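Local coordinates for TCP pilus virulence regulatory protein (Vibrio cholerae serotype O1, PDB 5SUW) that probably regulates transcription of virulence genes, including those of the toxin-coregulated pilus, as a DNA-binding activator of the AraC family, at residues N28-F33 and L60-S65; E110-L115 and K157-I162. One frame throughout, in Å; residues are numbered along the deposited sequence.

Overall arrangement
The chain enters contact 1 first, at 28-33, in the cupin-like N-terminal domain. It passes through strands 40-44 and 49-53 and returns on strand 57-61, so contact 1 closes a loop of 26 residues with no helix in it. Only then does contact 2 open, at 110-115. Its loop of 41 residues, largely helical, closes at 157-162. The two contacts follow in series; they neither nest nor cross. Strands 57-61 and 114-118 are neighbours in one antiparallel sheet, and Leu60 and Leu115 meet there. Beside the strands, Lys62 makes a salt bridge with Glu110. Contact 1 pairs two strands of that sheet; contact 2 joins an outermost strand, 114-118, to the end of helix 141-159.

Contact 1: N28-F33 and L60-S65; sequences NDYKMF and LLKKNS. With 70G (3-[(1R)-8-methyl-1,2,3,4-tetrahydronaphthalen-1-yl]propanoic acid), chain B.
Lys31 pairs with Leu61, and Met32 with Leu60, where two antiparallel strands of the cupin-like domain meet. Lys31 and Leu61 form a hydrogen-bonded pair. Leu61 N bonds to Lys31 O (2.8 Å). The return bond, Lys31 N to Leu61 O, is weak at 3.3 Å. Met32 and Leu60 form the next, non-hydrogen-bonded pair.

Apolar side chains divide between the two faces of the sheet. On the face of Met32 and Leu60, the side chains run side by side and Met32 CE meets Leu60 CD2 at 3.9 Å. Both also touch Phe152 of helix 141-159. On the face of Lys31 and Leu61, Leu61 CD1 reaches the edge of the Phe33 ring, in its plane, 3.7 Å from Phe33 CE1. The ligand 70G lies over a face of that ring, with its C05 3.7 Å from Phe33 CD1. The extended Lys31 chain carries NZ to the ligand carboxylate, which Lys230 also binds. That Lys31 bond is modelled too short, so its exact geometry is doubtful. Lys31, Phe33 and Leu61 thus line part of the pocket that holds 70G.

Next to these pairs, the Tyr30 ring and Lys63 make a CH-pi contact. Lys63 CB sits over the ring centre, 10° off the normal. Tyr30 OH is held by Phe163 O and Thr165 N. The Lys63 chain, with CG anti to the backbone N (chi1 -173°), crosses the ring and runs on beside Asp29. Its NZ makes salt bridges with Asp88 and Glu172, while Asp29 is an additional nearby opposite charge.

Lys62 to Ser65 make a type II turn. Lys62 O takes two bonds there, one from Ser65 N and one from Ser65 OG, the latter in the carbonyl plane on a lone pair at 2.7 Å.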
loop_
_atom_site.group_PDB
_atom_site.type_symbol
_atom_site.label_atom_id
_atom_site.label_comp_id
_atom_site.label_asym_id
_atom_site.label_seq_id
_atom_site.Cartn_x
_atom_site.Cartn_y
_atom_site.Cartn_z
ATOM N N ASN A 28 -1.824 3.903 -1.375
ATOM C CA ASN A 28 -2.660 4.460 -2.429
ATOM C C ASN A 28 -3.498 3.389 -3.109
ATOM O O ASN A 28 -4.562 3.696 -3.656
ATOM C CB ASN A 28 -1.787 5.150 -3.467
ATOM C CG ASN A 28 -1.002 4.150 -4.294
ATOM O OD1 ASN A 28 -0.036 3.551 -3.815
ATOM N ND2 ASN A 28 -1.432 3.939 -5.531
ATOM N N ASP A 29 -3.020 2.146 -3.100
ATOM C CA ASP A 29 -3.682 1.017 -3.739
ATOM C C ASP A 29 -3.273 -0.240 -2.990
ATOM O O ASP A 29 -2.231 -0.261 -2.335
ATOM C CB ASP A 29 -3.307 0.911 -5.222
ATOM C CG ASP A 29 -4.058 1.909 -6.088
ATOM O OD1 ASP A 29 -5.267 1.690 -6.349
ATOM O OD2 ASP A 29 -3.437 2.908 -6.511
ATOM N N TYR A 30 -4.098 -1.287 -3.078
ATOM C CA TYR A 30 -3.795 -2.526 -2.360
ATOM C C TYR A 30 -2.391 -3.002 -2.696
ATOM O O TYR A 30 -1.979 -3.005 -3.862
ATOM C CB TYR A 30 -4.823 -3.616 -2.685
ATOM C CG TYR A 30 -6.188 -3.266 -2.150
ATOM C CD1 TYR A 30 -6.517 -3.521 -0.821
ATOM C CD2 TYR A 30 -7.128 -2.622 -2.953
ATOM C CE1 TYR A 30 -7.756 -3.180 -0.309
ATOM C CE2 TYR A 30 -8.378 -2.279 -2.451
ATOM C CZ TYR A 30 -8.681 -2.556 -1.122
ATOM O OH TYR A 30 -9.915 -2.223 -0.610
ATOM N N LYS A 31 -1.642 -3.346 -1.657
ATOM C CA LYS A 31 -0.262 -3.771 -1.788
ATOM C C LYS A 31 -0.047 -5.046 -0.997
ATOM O O LYS A 31 -0.660 -5.245 0.056
ATOM C CB LYS A 31 0.704 -2.694 -1.283
ATOM C CG LYS A 31 0.638 -1.451 -2.108
ATOM C CD LYS A 31 1.755 -0.486 -1.830
ATOM C CE LYS A 31 1.600 0.694 -2.757
ATOM N NZ LYS A 31 2.880 1.407 -2.840
ATOM N N MET A 32 0.841 -5.903 -1.499
ATOM C CA MET A 32 1.296 -7.043 -0.714
ATOM C C MET A 32 2.795 -7.210 -0.883
ATOM O O MET A 32 3.363 -6.831 -1.912
ATOM C CB MET A 32 0.561 -8.340 -1.076
ATOM C CG MET A 32 0.434 -8.675 -2.519
ATOM S SD MET A 32 -0.901 -9.889 -2.695
ATOM C CE MET A 32 -2.253 -8.853 -2.175
ATOM N N PHE A 33 3.444 -7.737 0.160
ATOM C CA PHE A 33 4.880 -7.953 0.067
ATOM C C PHE A 33 5.297 -9.191 0.850
ATOM O O PHE A 33 4.612 -9.647 1.769
ATOM C CB PHE A 33 5.682 -6.712 0.506
ATOM C CG PHE A 33 5.582 -6.356 1.977
ATOM C CD1 PHE A 33 4.651 -5.428 2.421
ATOM C CD2 PHE A 33 6.482 -6.876 2.894
ATOM C CE1 PHE A 33 4.586 -5.056 3.766
ATOM C CE2 PHE A 33 6.422 -6.514 4.235
ATOM C CZ PHE A 33 5.479 -5.593 4.666
ATOM N N LEU A 60 -0.104 -8.029 3.729
ATOM C CA LEU A 60 -1.085 -7.292 2.950
ATOM C C LEU A 60 -1.324 -5.938 3.603
ATOM O O LEU A 60 -1.529 -5.855 4.820
ATOM C CB LEU A 60 -2.394 -8.085 2.850
ATOM C CG LEU A 60 -2.273 -9.469 2.179
ATOM C CD1 LEU A 60 -1.847 -10.627 3.098
ATOM C CD2 LEU A 60 -3.542 -9.803 1.399
ATOM N N LEU A 61 -1.268 -4.882 2.806
ATOM C CA LEU A 61 -1.530 -3.526 3.283
ATOM C C LEU A 61 -2.817 -3.042 2.637
ATOM O O LEU A 61 -2.949 -3.066 1.407
ATOM C CB LEU A 61 -0.372 -2.583 2.962
ATOM C CG LEU A 61 0.957 -3.131 3.489
ATOM C CD1 LEU A 61 2.187 -2.348 2.983
ATOM C CD2 LEU A 61 0.909 -3.192 5.019
ATOM N N LYS A 62 -3.762 -2.615 3.464
ATOM C CA LYS A 62 -5.071 -2.233 2.966
ATOM C C LYS A 62 -5.031 -0.851 2.321
ATOM O O LYS A 62 -4.368 0.070 2.814
ATOM C CB LYS A 62 -6.078 -2.263 4.108
ATOM C CG LYS A 62 -7.423 -1.777 3.705
ATOM C CD LYS A 62 -7.969 -0.915 4.796
ATOM C CE LYS A 62 -8.459 -1.797 5.878
ATOM N NZ LYS A 62 -9.608 -2.547 5.321
ATOM N N LYS A 63 -5.740 -0.717 1.206
ATOM C CA LYS A 63 -5.864 0.579 0.554
ATOM C C LYS A 63 -6.448 1.613 1.514
ATOM O O LYS A 63 -7.393 1.331 2.260
ATOM C CB LYS A 63 -6.738 0.459 -0.693
ATOM C CG LYS A 63 -6.793 1.735 -1.536
ATOM C CD LYS A 63 -7.752 1.576 -2.716
ATOM C CE LYS A 63 -7.757 2.830 -3.579
ATOM N NZ LYS A 63 -8.840 2.788 -4.584
ATOM N N ASN A 64 -5.846 2.808 1.511
ATOM C CA ASN A 64 -6.237 3.989 2.261
ATOM C C ASN A 64 -5.872 3.886 3.730
ATOM O O ASN A 64 -6.375 4.675 4.529
ATOM C CB ASN A 64 -7.733 4.287 2.128
ATOM C CG ASN A 64 -8.120 4.594 0.697
ATOM O OD1 ASN A 64 -7.402 5.317 0.006
ATOM N ND2 ASN A 64 -9.237 4.029 0.233
ATOM N N SER A 65 -5.015 2.942 4.112
ATOM C CA SER A 65 -4.493 2.946 5.461
ATOM C C SER A 65 -3.271 3.867 5.554
ATOM O O SER A 65 -2.693 4.300 4.551
ATOM C CB SER A 65 -4.141 1.523 5.910
ATOM O OG SER A 65 -3.150 0.953 5.078
HETATM C C10 70G B . 7.062 1.299 -1.741
HETATM C C11 70G B . 5.726 1.565 -2.452
HETATM C C14 70G B . 8.777 -3.110 1.970
HETATM C C15 70G B . 10.099 -3.026 1.690
HETATM C C01 70G B . 10.405 0.344 -0.198
HETATM C C02 70G B . 9.779 -0.875 0.565
HETATM C C03 70G B . 8.411 -0.966 0.860
HETATM C C04 70G B . 7.911 -2.083 1.569
HETATM C C05 70G B . 6.414 -2.256 1.929
HETATM C C06 70G B . 5.480 -1.129 1.473
HETATM C C07 70G B . 6.239 0.236 1.262
HETATM C C08 70G B . 7.467 0.153 0.433
HETATM C C09 70G B . 7.034 -0.022 -0.987
HETATM O O12 70G B . 5.116 2.712 -2.291
HETATM O O13 70G B . 5.225 0.735 -3.136
HETATM C C16 70G B . 10.626 -1.893 0.968
#

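Contact 2: E110-L115 and K157-I162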
loop_
_atom_site.group_PDB
_atom_site.type_symbol
_atom_site.label_atom_id
_atom_site.label_comp_id
_atom_site.label_asym_id
_atom_site.label_seq_id
_atom_site.Cartn_x
_atom_site.Cartn_y
_atom_site.Cartn_z
ATOM N N GLU A 110 -13.808 -4.016 10.627
ATOM C CA GLU A 110 -12.999 -3.167 9.755
ATOM C C GLU A 110 -11.838 -2.530 10.515
ATOM O O GLU A 110 -11.529 -1.351 10.355
ATOM C CB GLU A 110 -13.856 -2.102 9.069
ATOM C CG GLU A 110 -13.211 -1.616 7.783
ATOM C CD GLU A 110 -12.343 -2.691 7.161
ATOM O OE1 GLU A 110 -11.115 -2.539 7.112
ATOM O OE2 GLU A 110 -12.904 -3.699 6.740
ATOM N N ASN A 111 -11.143 -3.307 11.330
ATOM C CA ASN A 111 -10.109 -2.672 12.128
ATOM C C ASN A 111 -8.694 -2.923 11.634
ATOM O O ASN A 111 -7.789 -2.168 12.005
ATOM C CB ASN A 111 -10.230 -3.107 13.584
ATOM C CG ASN A 111 -10.751 -1.999 14.454
ATOM O OD1 ASN A 111 -11.484 -1.120 13.992
ATOM N ND2 ASN A 111 -10.355 -2.011 15.716
ATOM N N LYS A 112 -8.480 -3.927 10.794
ATOM C CA LYS A 112 -7.141 -4.394 10.474
ATOM C C LYS A 112 -6.686 -3.854 9.123
ATOM O O LYS A 112 -7.356 -4.059 8.105
ATOM C CB LYS A 112 -7.101 -5.919 10.499
ATOM C CG LYS A 112 -7.110 -6.503 11.912
ATOM C CD LYS A 112 -5.787 -6.248 12.641
ATOM C CE LYS A 112 -5.454 -7.374 13.627
ATOM N NZ LYS A 112 -4.041 -7.307 14.111
ATOM N N ASP A 113 -5.537 -3.170 9.128
ATOM C CA ASP A 113 -4.937 -2.574 7.940
ATOM C C ASP A 113 -3.714 -3.326 7.429
ATOM O O ASP A 113 -3.314 -3.115 6.279
ATOM C CB ASP A 113 -4.520 -1.120 8.226
ATOM C CG ASP A 113 -5.677 -0.243 8.668
ATOM O OD1 ASP A 113 -6.730 -0.227 7.991
ATOM O OD2 ASP A 113 -5.525 0.437 9.707
ATOM N N LEU A 114 -3.095 -4.163 8.262
ATOM C CA LEU A 114 -1.895 -4.925 7.922
ATOM C C LEU A 114 -2.168 -6.375 8.288
ATOM O O LEU A 114 -2.229 -6.714 9.473
ATOM C CB LEU A 114 -0.670 -4.390 8.667
ATOM C CG LEU A 114 0.705 -4.920 8.268
ATOM C CD1 LEU A 114 1.797 -3.902 8.567
ATOM C CD2 LEU A 114 0.998 -6.210 9.002
ATOM N N LEU A 115 -2.337 -7.227 7.283
ATOM C CA LEU A 115 -2.723 -8.613 7.491
ATOM C C LEU A 115 -1.571 -9.521 7.078
ATOM O O LEU A 115 -0.742 -9.148 6.240
ATOM C CB LEU A 115 -4.000 -8.956 6.706
ATOM C CG LEU A 115 -5.258 -8.193 7.156
ATOM C CD1 LEU A 115 -5.268 -6.743 6.670
ATOM C CD2 LEU A 115 -6.535 -8.885 6.728
ATOM N N LYS A 157 -11.364 -14.040 5.866
ATOM C CA LYS A 157 -11.896 -15.055 6.765
ATOM C C LYS A 157 -11.012 -15.195 8.001
ATOM O O LYS A 157 -11.509 -15.252 9.133
ATOM C CB LYS A 157 -12.014 -16.393 6.023
ATOM C CG LYS A 157 -12.978 -17.403 6.633
ATOM C CD LYS A 157 -12.727 -18.829 6.116
ATOM C CE LYS A 157 -12.893 -18.933 4.605
ATOM N NZ LYS A 157 -12.835 -20.347 4.137
ATOM N N LYS A 158 -9.690 -15.231 7.796
ATOM C CA LYS A 158 -8.764 -15.467 8.903
ATOM C C LYS A 158 -8.884 -14.388 9.975
ATOM O O LYS A 158 -8.942 -14.690 11.171
ATOM C CB LYS A 158 -7.327 -15.540 8.382
ATOM C CG LYS A 158 -6.285 -15.513 9.502
ATOM C CD LYS A 158 -4.863 -15.501 8.977
ATOM C CE LYS A 158 -3.881 -15.287 10.119
ATOM N NZ LYS A 158 -2.460 -15.377 9.707
ATOM N N TYR A 159 -8.920 -13.126 9.566
ATOM C CA TYR A 159 -8.990 -11.994 10.481
ATOM C C TYR A 159 -10.416 -11.560 10.769
ATOM O O TYR A 159 -10.618 -10.618 11.540
ATOM C CB TYR A 159 -8.176 -10.813 9.917
ATOM C CG TYR A 159 -6.693 -11.056 10.024
ATOM C CD1 TYR A 159 -5.981 -10.657 11.152
ATOM C CD2 TYR A 159 -6.007 -11.740 9.017
ATOM C CE1 TYR A 159 -4.618 -10.914 11.261
ATOM C CE2 TYR A 159 -4.656 -12.000 9.120
ATOM C CZ TYR A 159 -3.964 -11.587 10.237
ATOM O OH TYR A 159 -2.613 -11.843 10.322
ATOM N N ASN A 160 -11.403 -12.223 10.170
ATOM C CA ASN A 160 -12.806 -11.874 10.361
ATOM C C ASN A 160 -13.019 -10.380 10.119
ATOM O O ASN A 160 -13.797 -9.707 10.804
ATOM C CB ASN A 160 -13.278 -12.299 11.751
ATOM C CG ASN A 160 -14.763 -12.211 11.902
ATOM O OD1 ASN A 160 -15.278 -11.324 12.585
ATOM N ND2 ASN A 160 -15.475 -13.121 11.252
ATOM N N SER A 161 -12.304 -9.844 9.130
ATOM C CA SER A 161 -12.385 -8.419 8.851
ATOM C C SER A 161 -12.334 -8.150 7.352
ATOM O O SER A 161 -11.659 -8.851 6.598
ATOM C CB SER A 161 -11.265 -7.631 9.576
ATOM O OG SER A 161 -9.988 -7.865 9.023
ATOM N N ILE A 162 -13.064 -7.119 6.926
ATOM C CA ILE A 162 -13.101 -6.737 5.527
ATOM C C ILE A 162 -11.738 -6.172 5.138
ATOM O O ILE A 162 -11.147 -5.376 5.876
ATOM C CB ILE A 162 -14.205 -5.697 5.282
ATOM C CG1 ILE A 162 -15.629 -6.173 5.632
ATOM C CG2 ILE A 162 -14.118 -5.189 3.843
ATOM C CD1 ILE A 162 -16.151 -7.269 4.782
HETATM O O HOH W 1 -9.905 -4.590 8.761
#
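The Tyr159 ring has Leu115 over one face. Leu115 CG stands 4.1 Å above the ring plane, nearer the ring's border than its centre, and Leu115 CD2 comes closest, 3.7 Å from Tyr159 CD2. The two side chains lie alongside, pointing opposite ways. Lys112 approaches the ring obliquely: its bent chain crosses the tyrosine at about a right angle, with Lys112 CE 4.1 Å from Tyr159 CD1. The ring hydroxyl bonds to Leu116 N.

Ser161 faces the other segment. Its OG packs against Lys112 CB at 3.8 Å. One water bridges this polar end of the contact. It accepts from Lys112 N (2.6 Å) and has a weak bond to Ser161 OG (3.3 Å). Lys112 O and Glu110 OE1 also lie within bonding distance of it.

Glu110 is poorly ordered, so details at its carboxylate are less sure. Its chain bends at chi2 (28°), bringing the carboxylate beside Ile162 O. Glu110 OE1 also makes a salt bridge with Lys62.

The helix finishes in a Schellman motif, with Asn160 at positive phi. This turns the chain out of helix 141-159 and along residues 110-112. Asn160 and Ile162 share backbone hydrogen bonds with Ser109. Leu115, the second residue of edge strand 114-118, pairs with Leu60 of strand 57-61 and packs on Val155 of the helix.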